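Local coordinates for protein interleukin-20 receptor subunit beta (Homo sapiens, PDB 6DF3) that pairs with IL20RA or IL22RA1 to form cell-surface receptors for interleukins of the IL-20 family, IL-20 and IL-24 with either partner and IL-19 with the former, at residues C[68-80]-C[89-101]. The protein carries 1 engineered substitution. Residues are numbered along the deposited sequence; the frame is centred on the assembly and turned at random.
Sequences DITATVPYNLRVR and AWSILKHPFNRQS. Engineered in segment 89-101: Gln100 (natural residue Asn).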
ATOM      1  N   ASP C  68      -8.826   0.898  13.591  1.00 48.48           N
ATOM      2  CA  ASP C  68      -8.735  -0.455  14.050  1.00 47.34           C
ATOM      3  C   ASP C  68      -9.380  -1.433  13.077  1.00 47.80           C
ATOM      4  O   ASP C  68      -9.070  -2.582  13.095  1.00 44.02           O
ATOM      5  CB  ASP C  68      -9.476  -0.577  15.375  1.00 48.11           C
ATOM      6  CG  ASP C  68      -9.002   0.450  16.415  1.00 55.60           C
ATOM      7  OD1 ASP C  68      -7.772   0.583  16.654  1.00 53.82           O
ATOM      8  OD2 ASP C  68      -9.863   1.136  17.023  1.00 61.84           O
ATOM      9  N   ILE C  69     -10.364  -1.000  12.285  1.00 46.18           N
ATOM     10  CA  ILE C  69     -11.016  -1.889  11.350  1.00 44.24           C
ATOM     11  C   ILE C  69     -10.202  -1.856  10.055  1.00 45.70           C
ATOM     12  O   ILE C  69     -10.267  -0.853   9.332  1.00 45.58           O
ATOM     13  CB  ILE C  69     -12.486  -1.450  11.091  1.00 46.24           C
ATOM     14  CG1 ILE C  69     -13.303  -1.255  12.397  1.00 46.46           C
ATOM     15  CG2 ILE C  69     -13.197  -2.460  10.217  1.00 46.73           C
ATOM     16  CD1 ILE C  69     -13.132  -2.296  13.423  1.00 46.17           C
ATOM     17  N   THR C  70      -9.411  -2.908   9.763  1.00 42.55           N
ATOM     18  CA  THR C  70      -8.395  -2.811   8.686  1.00 41.87           C
ATOM     19  C   THR C  70      -8.471  -3.947   7.716  1.00 40.57           C
ATOM     20  O   THR C  70      -7.593  -4.130   6.806  1.00 42.62           O
ATOM     21  CB  THR C  70      -6.980  -2.797   9.281  1.00 47.02           C
ATOM     22  OG1 THR C  70      -6.881  -3.847  10.167  1.00 43.84           O
ATOM     23  CG2 THR C  70      -6.682  -1.526  10.081  1.00 48.96           C
ATOM     24  N   ALA C  71      -9.564  -4.683   7.829  1.00 39.82           N
ATOM     25  CA  ALA C  71      -9.904  -5.682   6.868  1.00 40.14           C
ATOM     26  C   ALA C  71     -11.452  -5.757   6.652  1.00 40.38           C
ATOM     27  O   ALA C  71     -12.264  -5.503   7.557  1.00 41.92           O
ATOM     28  CB  ALA C  71      -9.362  -7.004   7.333  1.00 41.14           C
ATOM     29  N   THR C  72     -11.848  -6.231   5.489  1.00 41.38           N
ATOM     30  CA  THR C  72     -13.288  -6.397   5.167  1.00 42.43           C
ATOM     31  C   THR C  72     -13.740  -7.801   5.684  1.00 43.82           C
ATOM     32  O   THR C  72     -13.994  -8.725   4.928  1.00 46.93           O
ATOM     33  CB  THR C  72     -13.525  -6.147   3.677  1.00 45.87           C
ATOM     34  OG1 THR C  72     -12.977  -4.855   3.341  1.00 46.38           O
ATOM     35  CG2 THR C  72     -14.997  -6.141   3.310  1.00 46.15           C
ATOM     36  N   VAL C  73     -13.804  -7.917   7.003  1.00 41.71           N
ATOM     37  CA  VAL C  73     -14.265  -9.077   7.717  1.00 42.57           C
ATOM     38  C   VAL C  73     -15.045  -8.544   8.966  1.00 42.95           C
ATOM     39  O   VAL C  73     -14.895  -7.334   9.345  1.00 41.45           O
ATOM     40  CB  VAL C  73     -13.077  -9.977   8.176  1.00 43.66           C
ATOM     41  CG1 VAL C  73     -12.181 -10.406   7.014  1.00 44.65           C
ATOM     42  CG2 VAL C  73     -12.213  -9.292   9.222  1.00 41.19           C
ATOM     43  N   PRO C  74     -15.891  -9.410   9.599  1.00 43.12           N
ATOM     44  CA  PRO C  74     -16.606  -8.959  10.788  1.00 43.96           C
ATOM     45  C   PRO C  74     -15.691  -8.838  11.983  1.00 44.95           C
ATOM     46  O   PRO C  74     -14.878  -9.709  12.190  1.00 49.10           O
ATOM     47  CB  PRO C  74     -17.681 -10.071  11.069  1.00 42.36           C
ATOM     48  CG  PRO C  74     -17.213 -11.261  10.253  1.00 45.39           C
ATOM     49  CD  PRO C  74     -16.263 -10.775   9.172  1.00 43.79           C
ATOM     50  N   TYR C  75     -15.926  -7.807  12.792  1.00 42.32           N
ATOM     51  CA  TYR C  75     -15.172  -7.437  13.959  1.00 42.17           C
ATOM     52  C   TYR C  75     -16.124  -7.422  15.182  1.00 41.91           C
ATOM     53  O   TYR C  75     -17.220  -6.913  15.104  1.00 42.51           O
ATOM     54  CB  TYR C  75     -14.585  -6.004  13.780  1.00 41.32           C
ATOM     55  CG  TYR C  75     -13.266  -5.940  13.109  1.00 40.06           C
ATOM     56  CD1 TYR C  75     -13.194  -6.004  11.733  1.00 41.09           C
ATOM     57  CD2 TYR C  75     -12.085  -5.802  13.836  1.00 37.41           C
ATOM     58  CE1 TYR C  75     -11.956  -5.958  11.054  1.00 44.20           C
ATOM     59  CE2 TYR C  75     -10.830  -5.766  13.177  1.00 40.71           C
ATOM     60  CZ  TYR C  75     -10.758  -5.839  11.778  1.00 41.24           C
ATOM     61  OH  TYR C  75      -9.573  -5.737  11.045  1.00 40.97           O
ATOM     62  N   ASN C  76     -15.669  -7.971  16.281  1.00 42.60           N
ATOM     63  CA  ASN C  76     -16.234  -7.798  17.569  1.00 43.31           C
ATOM     64  C   ASN C  76     -15.626  -6.597  18.209  1.00 42.65           C
ATOM     65  O   ASN C  76     -14.443  -6.344  18.069  1.00 41.24           O
ATOM     66  CB  ASN C  76     -15.937  -9.019  18.459  1.00 46.19           C
ATOM     67  CG  ASN C  76     -16.441 -10.314  17.862  1.00 48.12           C
ATOM     68  OD1 ASN C  76     -17.400 -10.323  17.113  1.00 52.56           O
ATOM     69  ND2 ASN C  76     -15.743 -11.408  18.158  1.00 48.11           N
ATOM     70  N   LEU C  77     -16.439  -5.910  18.981  1.00 43.46           N
ATOM     71  CA  LEU C  77     -16.045  -4.720  19.717  1.00 44.89           C
ATOM     72  C   LEU C  77     -16.662  -4.831  21.125  1.00 48.22           C
ATOM     73  O   LEU C  77     -17.736  -5.382  21.290  1.00 47.96           O
ATOM     74  CB  LEU C  77     -16.583  -3.528  18.982  1.00 48.07           C
ATOM     75  CG  LEU C  77     -15.855  -3.182  17.674  1.00 47.87           C
ATOM     76  CD1 LEU C  77     -16.775  -2.322  16.832  1.00 50.91           C
ATOM     77  CD2 LEU C  77     -14.606  -2.418  18.047  1.00 51.17           C
ATOM     78  N   ARG C  78     -15.920  -4.408  22.143  1.00 47.93           N
ATOM     79  CA  ARG C  78     -16.441  -4.327  23.477  1.00 51.15           C
ATOM     80  C   ARG C  78     -15.982  -3.074  24.191  1.00 52.86           C
ATOM     81  O   ARG C  78     -14.917  -2.540  23.922  1.00 53.63           O
ATOM     82  CB  ARG C  78     -16.031  -5.540  24.273  1.00 52.51           C
ATOM     83  CG  ARG C  78     -14.552  -5.692  24.488  1.00 51.20           C
ATOM     84  CD  ARG C  78     -14.261  -6.926  25.356  1.00 51.69           C
ATOM     85  NE  ARG C  78     -12.890  -6.931  25.808  1.00 52.05           N
ATOM     86  CZ  ARG C  78     -12.354  -7.915  26.521  1.00 55.94           C
ATOM     87  NH1 ARG C  78     -13.069  -8.949  26.909  1.00 55.68           N
ATOM     88  NH2 ARG C  78     -11.093  -7.849  26.857  1.00 56.80           N
ATOM     89  N   VAL C  79     -16.760  -2.633  25.137  1.00 54.14           N
ATOM     90  CA  VAL C  79     -16.468  -1.372  25.810  1.00 57.20           C
ATOM     91  C   VAL C  79     -16.734  -1.470  27.297  1.00 60.58           C
ATOM     92  O   VAL C  79     -17.612  -2.203  27.727  1.00 56.78           O
ATOM     93  CB  VAL C  79     -17.290  -0.240  25.214  1.00 59.72           C
ATOM     94  CG1 VAL C  79     -18.774  -0.488  25.441  1.00 63.11           C
ATOM     95  CG2 VAL C  79     -16.881   1.123  25.800  1.00 62.07           C
ATOM     96  N   ARG C  80     -15.966  -0.759  28.101  1.00 63.53           N
ATOM     97  CA  ARG C  80     -16.272  -0.730  29.529  1.00 67.79           C
ATOM     98  C   ARG C  80     -16.043   0.652  30.083  1.00 71.38           C
ATOM     99  O   ARG C  80     -15.409   1.490  29.450  1.00 69.65           O
ATOM    100  CB  ARG C  80     -15.432  -1.756  30.284  1.00 70.81           C
ATOM    101  CG  ARG C  80     -13.962  -1.382  30.502  1.00 74.04           C
ATOM    102  CD  ARG C  80     -13.198  -2.418  31.320  1.00 77.73           C
ATOM    103  NE  ARG C  80     -11.764  -2.160  31.195  1.00 82.58           N
ATOM    104  CZ  ARG C  80     -10.797  -2.933  31.690  1.00 84.02           C
ATOM    105  NH1 ARG C  80     -11.074  -4.017  32.401  1.00 79.76           N
ATOM    106  NH2 ARG C  80      -9.527  -2.596  31.470  1.00 87.65           N
ATOM    107  N   ALA C  89     -18.150  -4.315  34.060  1.00 76.54           N
ATOM    108  CA  ALA C  89     -17.904  -5.496  33.295  1.00 72.22           C
ATOM    109  C   ALA C  89     -17.803  -5.050  31.801  1.00 71.16           C
ATOM    110  O   ALA C  89     -18.098  -3.894  31.465  1.00 71.16           O
ATOM    111  CB  ALA C  89     -19.030  -6.492  33.530  1.00 70.31           C
ATOM    112  N   TRP C  90     -17.332  -5.921  30.907  1.00 70.00           N
ATOM    113  CA  TRP C  90     -17.280  -5.572  29.473  1.00 64.99           C
ATOM    114  C   TRP C  90     -18.663  -5.717  28.855  1.00 64.72           C
ATOM    115  O   TRP C  90     -19.366  -6.653  29.185  1.00 65.78           O
ATOM    116  CB  TRP C  90     -16.331  -6.480  28.701  1.00 62.70           C
ATOM    117  CG  TRP C  90     -14.888  -6.261  28.977  1.00 62.77           C
ATOM    118  CD1 TRP C  90     -14.077  -7.049  29.755  1.00 61.72           C
ATOM    119  CD2 TRP C  90     -14.060  -5.177  28.485  1.00 59.92           C
ATOM    120  NE1 TRP C  90     -12.821  -6.531  29.773  1.00 63.13           N
ATOM    121  CE2 TRP C  90     -12.762  -5.406  28.975  1.00 59.81           C
ATOM    122  CE3 TRP C  90     -14.294  -4.058  27.677  1.00 59.03           C
ATOM    123  CZ2 TRP C  90     -11.700  -4.541  28.712  1.00 59.10           C
ATOM    124  CZ3 TRP C  90     -13.227  -3.190  27.408  1.00 60.02           C
ATOM    125  CH2 TRP C  90     -11.951  -3.427  27.960  1.00 58.89           C
ATOM    126  N   SER C  91     -19.019  -4.816  27.943  1.00 60.42           N
ATOM    127  CA  SER C  91     -20.233  -4.950  27.136  1.00 61.59           C
ATOM    128  C   SER C  91     -19.807  -5.228  25.672  1.00 56.80           C
ATOM    129  O   SER C  91     -19.024  -4.440  25.111  1.00 54.89           O
ATOM    130  CB  SER C  91     -21.052  -3.652  27.089  1.00 61.85           C
ATOM    131  OG  SER C  91     -21.889  -3.430  28.166  1.00 69.81           O
ATOM    132  N   ILE C  92     -20.381  -6.273  25.082  1.00 53.43           N
ATOM    133  CA  ILE C  92     -20.035  -6.719  23.787  1.00 56.17           C
ATOM    134  C   ILE C  92     -21.039  -6.224  22.778  1.00 54.68           C
ATOM    135  O   ILE C  92     -22.158  -6.302  22.985  1.00 55.34           O
ATOM    136  CB  ILE C  92     -19.861  -8.240  23.780  1.00 59.42           C
ATOM    137  CG1 ILE C  92     -18.788  -8.567  24.817  1.00 65.39           C
ATOM    138  CG2 ILE C  92     -19.363  -8.755  22.440  1.00 57.15           C
ATOM    139  CD1 ILE C  92     -18.537 -10.047  24.921  1.00 71.42           C
ATOM    140  N   LEU C  93     -20.592  -5.674  21.666  1.00 52.78           N
ATOM    141  CA  LEU C  93     -21.504  -5.357  20.550  1.00 54.27           C
ATOM    142  C   LEU C  93     -22.261  -6.633  20.095  1.00 52.01           C
ATOM    143  O   LEU C  93     -21.652  -7.649  19.904  1.00 53.80           O
ATOM    144  CB  LEU C  93     -20.699  -4.744  19.398  1.00 50.94           C
ATOM    145  CG  LEU C  93     -21.403  -4.344  18.140  1.00 51.30           C
ATOM    146  CD1 LEU C  93     -22.198  -3.118  18.438  1.00 54.91           C
ATOM    147  CD2 LEU C  93     -20.399  -4.103  17.009  1.00 50.41           C
ATOM    148  N   LYS C  94     -23.570  -6.540  19.930  1.00 55.34           N
ATOM    149  CA  LYS C  94     -24.457  -7.702  19.765  1.00 61.25           C
ATOM    150  C   LYS C  94     -24.169  -8.371  18.419  1.00 61.52           C
ATOM    151  O   LYS C  94     -23.876  -9.560  18.404  1.00 61.75           O
ATOM    152  CB  LYS C  94     -25.951  -7.286  19.854  1.00 70.99           C
ATOM    153  CG  LYS C  94     -26.920  -8.453  20.085  1.00 82.24           C
ATOM    154  CD  LYS C  94     -28.412  -8.051  20.126  1.00 92.40           C
ATOM    155  CE  LYS C  94     -28.759  -7.011  21.208  1.00 97.88           C
ATOM    156  NZ  LYS C  94     -28.453  -7.394  22.622  1.00 97.44           N
ATOM    157  N   HIS C  95     -24.177  -7.576  17.336  1.00 55.89           N
ATOM    158  CA  HIS C  95     -23.861  -8.044  16.000  1.00 61.93           C
ATOM    159  C   HIS C  95     -22.538  -7.504  15.529  1.00 57.51           C
ATOM    160  O   HIS C  95     -22.338  -6.300  15.442  1.00 57.08           O
ATOM    161  CB  HIS C  95     -24.984  -7.657  15.034  1.00 71.13           C
ATOM    162  CG  HIS C  95     -26.297  -8.291  15.416  1.00 82.27           C
ATOM    163  ND1 HIS C  95     -27.370  -7.566  15.914  1.00 85.84           N
ATOM    164  CD2 HIS C  95     -26.666  -9.600  15.475  1.00 85.73           C
ATOM    165  CE1 HIS C  95     -28.359  -8.394  16.201  1.00 87.61           C
ATOM    166  NE2 HIS C  95     -27.961  -9.631  15.941  1.00 88.01           N
ATOM    167  N   PRO C  96     -21.601  -8.399  15.253  1.00 55.45           N
ATOM    168  CA  PRO C  96     -20.281  -8.065  14.789  1.00 51.70           C
ATOM    169  C   PRO C  96     -20.327  -7.096  13.594  1.00 47.93           C
ATOM    170  O   PRO C  96     -21.198  -7.182  12.771  1.00 48.63           O
ATOM    171  CB  PRO C  96     -19.780  -9.431  14.300  1.00 56.17           C
ATOM    172  CG  PRO C  96     -20.407 -10.392  15.234  1.00 55.41           C
ATOM    173  CD  PRO C  96     -21.792  -9.863  15.326  1.00 56.13           C
ATOM    174  N   PHE C  97     -19.443  -6.136  13.548  1.00 44.89           N
ATOM    175  CA  PHE C  97     -19.431  -5.133  12.477  1.00 44.82           C
ATOM    176  C   PHE C  97     -18.433  -5.490  11.315  1.00 44.73           C
ATOM    177  O   PHE C  97     -17.233  -5.780  11.552  1.00 42.47           O
ATOM    178  CB  PHE C  97     -18.958  -3.794  13.050  1.00 45.88           C
ATOM    179  CG  PHE C  97     -18.911  -2.711  12.016  1.00 47.07           C
ATOM    180  CD1 PHE C  97     -20.111  -2.205  11.497  1.00 44.21           C
ATOM    181  CD2 PHE C  97     -17.679  -2.265  11.505  1.00 45.72           C
ATOM    182  CE1 PHE C  97     -20.076  -1.252  10.500  1.00 49.96           C
ATOM    183  CE2 PHE C  97     -17.635  -1.289  10.533  1.00 45.19           C
ATOM    184  CZ  PHE C  97     -18.825  -0.793  10.005  1.00 47.81           C
ATOM    185  N   ASN C  98     -18.917  -5.359  10.087  1.00 45.11           N
ATOM    186  CA  ASN C  98     -18.216  -5.553   8.882  1.00 44.44           C
ATOM    187  C   ASN C  98     -18.299  -4.251   8.072  1.00 47.15           C
ATOM    188  O   ASN C  98     -19.398  -3.835   7.626  1.00 42.48           O
ATOM    189  CB  ASN C  98     -18.827  -6.717   8.080  1.00 47.23           C
ATOM    190  CG  ASN C  98     -17.925  -7.149   6.879  1.00 50.19           C
ATOM    191  OD1 ASN C  98     -17.276  -6.312   6.225  1.00 46.86           O
ATOM    192  ND2 ASN C  98     -17.880  -8.444   6.602  1.00 48.17           N
ATOM    193  N   ARG C  99     -17.136  -3.671   7.736  1.00 43.81           N
ATOM    194  CA  ARG C  99     -17.138  -2.444   6.962  1.00 43.67           C
ATOM    195  C   ARG C  99     -17.777  -2.574   5.562  1.00 43.95           C
ATOM    196  O   ARG C  99     -18.010  -1.581   4.970  1.00 46.90           O
ATOM    197  CB  ARG C  99     -15.758  -1.827   6.869  1.00 44.87           C
ATOM    198  CG  ARG C  99     -14.785  -2.601   5.966  1.00 45.45           C
ATOM    199  CD  ARG C  99     -13.349  -2.121   6.193  1.00 43.69           C
ATOM    200  NE  ARG C  99     -12.450  -2.798   5.266  1.00 43.96           N
ATOM    201  CZ  ARG C  99     -11.180  -2.502   5.096  1.00 43.72           C
ATOM    202  NH1 ARG C  99     -10.638  -1.465   5.712  1.00 42.16           N
ATOM    203  NH2 ARG C  99     -10.466  -3.246   4.268  1.00 48.23           N
ATOM    204  N   GLN C 100     -17.968  -3.777   5.030  1.00 45.57           N
ATOM    205  CA  GLN C 100     -18.754  -4.018   3.811  1.00 51.56           C
ATOM    206  C   GLN C 100     -20.152  -3.320   3.917  1.00 52.76           C
ATOM    207  O   GLN C 100     -20.726  -2.948   2.966  1.00 51.11           O
ATOM    208  CB  GLN C 100     -18.893  -5.541   3.648  1.00 57.88           C
ATOM    209  CG  GLN C 100     -19.694  -6.103   2.461  1.00 65.27           C
ATOM    210  CD  GLN C 100     -18.848  -6.147   1.191  1.00 78.88           C
ATOM    211  OE1 GLN C 100     -17.698  -6.619   1.206  1.00 85.63           O
ATOM    212  NE2 GLN C 100     -19.403  -5.653   0.083  1.00 84.39           N
ATOM    213  N   SER C 101     -20.672  -3.160   5.117  1.00 52.50           N
ATOM    214  CA  SER C 101     -21.952  -2.549   5.304  1.00 54.99           C
ATOM    215  C   SER C 101     -21.865  -1.046   5.530  1.00 52.70           C
ATOM    216  O   SER C 101     -22.843  -0.471   5.911  1.00 54.20           O
ATOM    217  CB  SER C 101     -22.644  -3.236   6.461  1.00 56.32           C
ATOM    218  OG  SER C 101     -22.053  -2.747   7.666  1.00 59.26           O
TER
HETATM  219  O   HOH W   1     -12.034   0.686   7.590  1.00 47.16           O
HETATM  220  O   HOH W   2     -14.637  -4.823   8.713  1.00 38.36           O
HETATM  221  O   HOH W   3      -9.830  -6.067   3.431  1.00 41.85           O
HETATM  222  O   HOH W   4     -19.178  -7.771  18.918  1.00 52.60           O
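The beta hairpin of strands 74-83 and 86-98 carries a cation-pi stack in which the indole of Trp90 lies between Arg78 and Arg80. The Arg78 guanidinium lies flat on one face, its CZ 3.5 Å from the centroid of the five-membered ring of Trp90. Its plane is tilted only 5° from the ring. Arg80 crosses the opposite face, where its CD sits 3.6 Å from the centroid of the six-membered ring of Trp90. Both arginines place CG between the backbone N and the carbonyl carbon (chi1 64° and 75°) and then run extended, which lays the chain of each from CG outward along the indole. Arg78 also forms a salt bridge with Glu35 of strand 31-37 and a cation-pi contact with Trp49. An alanine in place of Trp90 would probably open a gap between the two arginines and leave the Arg78 guanidinium without this aromatic face.

The hairpin belongs to the first fibronectin type-III domain of the receptor's extracellular part. Its antiparallel pairing comes in two ladders. Val79 and Ser91 exchange backbone bonds in one, and Tyr75 and Phe97 in the other. The register shifts by two residues between them. There water 4 accepts weakly from Leu77 N and donates to Leu93 O, and Leu77 CD1 packs 4.0 Å from Leu93 CD2.

Beyond the strands, Arg99 grips the hydroxyl of Thr72 side-on. Its NE lies 2.9 Å from Thr72 OG1, and its NH2 lies 3.1 Å from the same Thr72 OG1. The oxygen sits close to the guanidinium plane. Ala177, from the second fibronectin type-III domain, accepts a bond from this hydroxyl through its carbonyl oxygen, which ties the loop to the neighbouring domain.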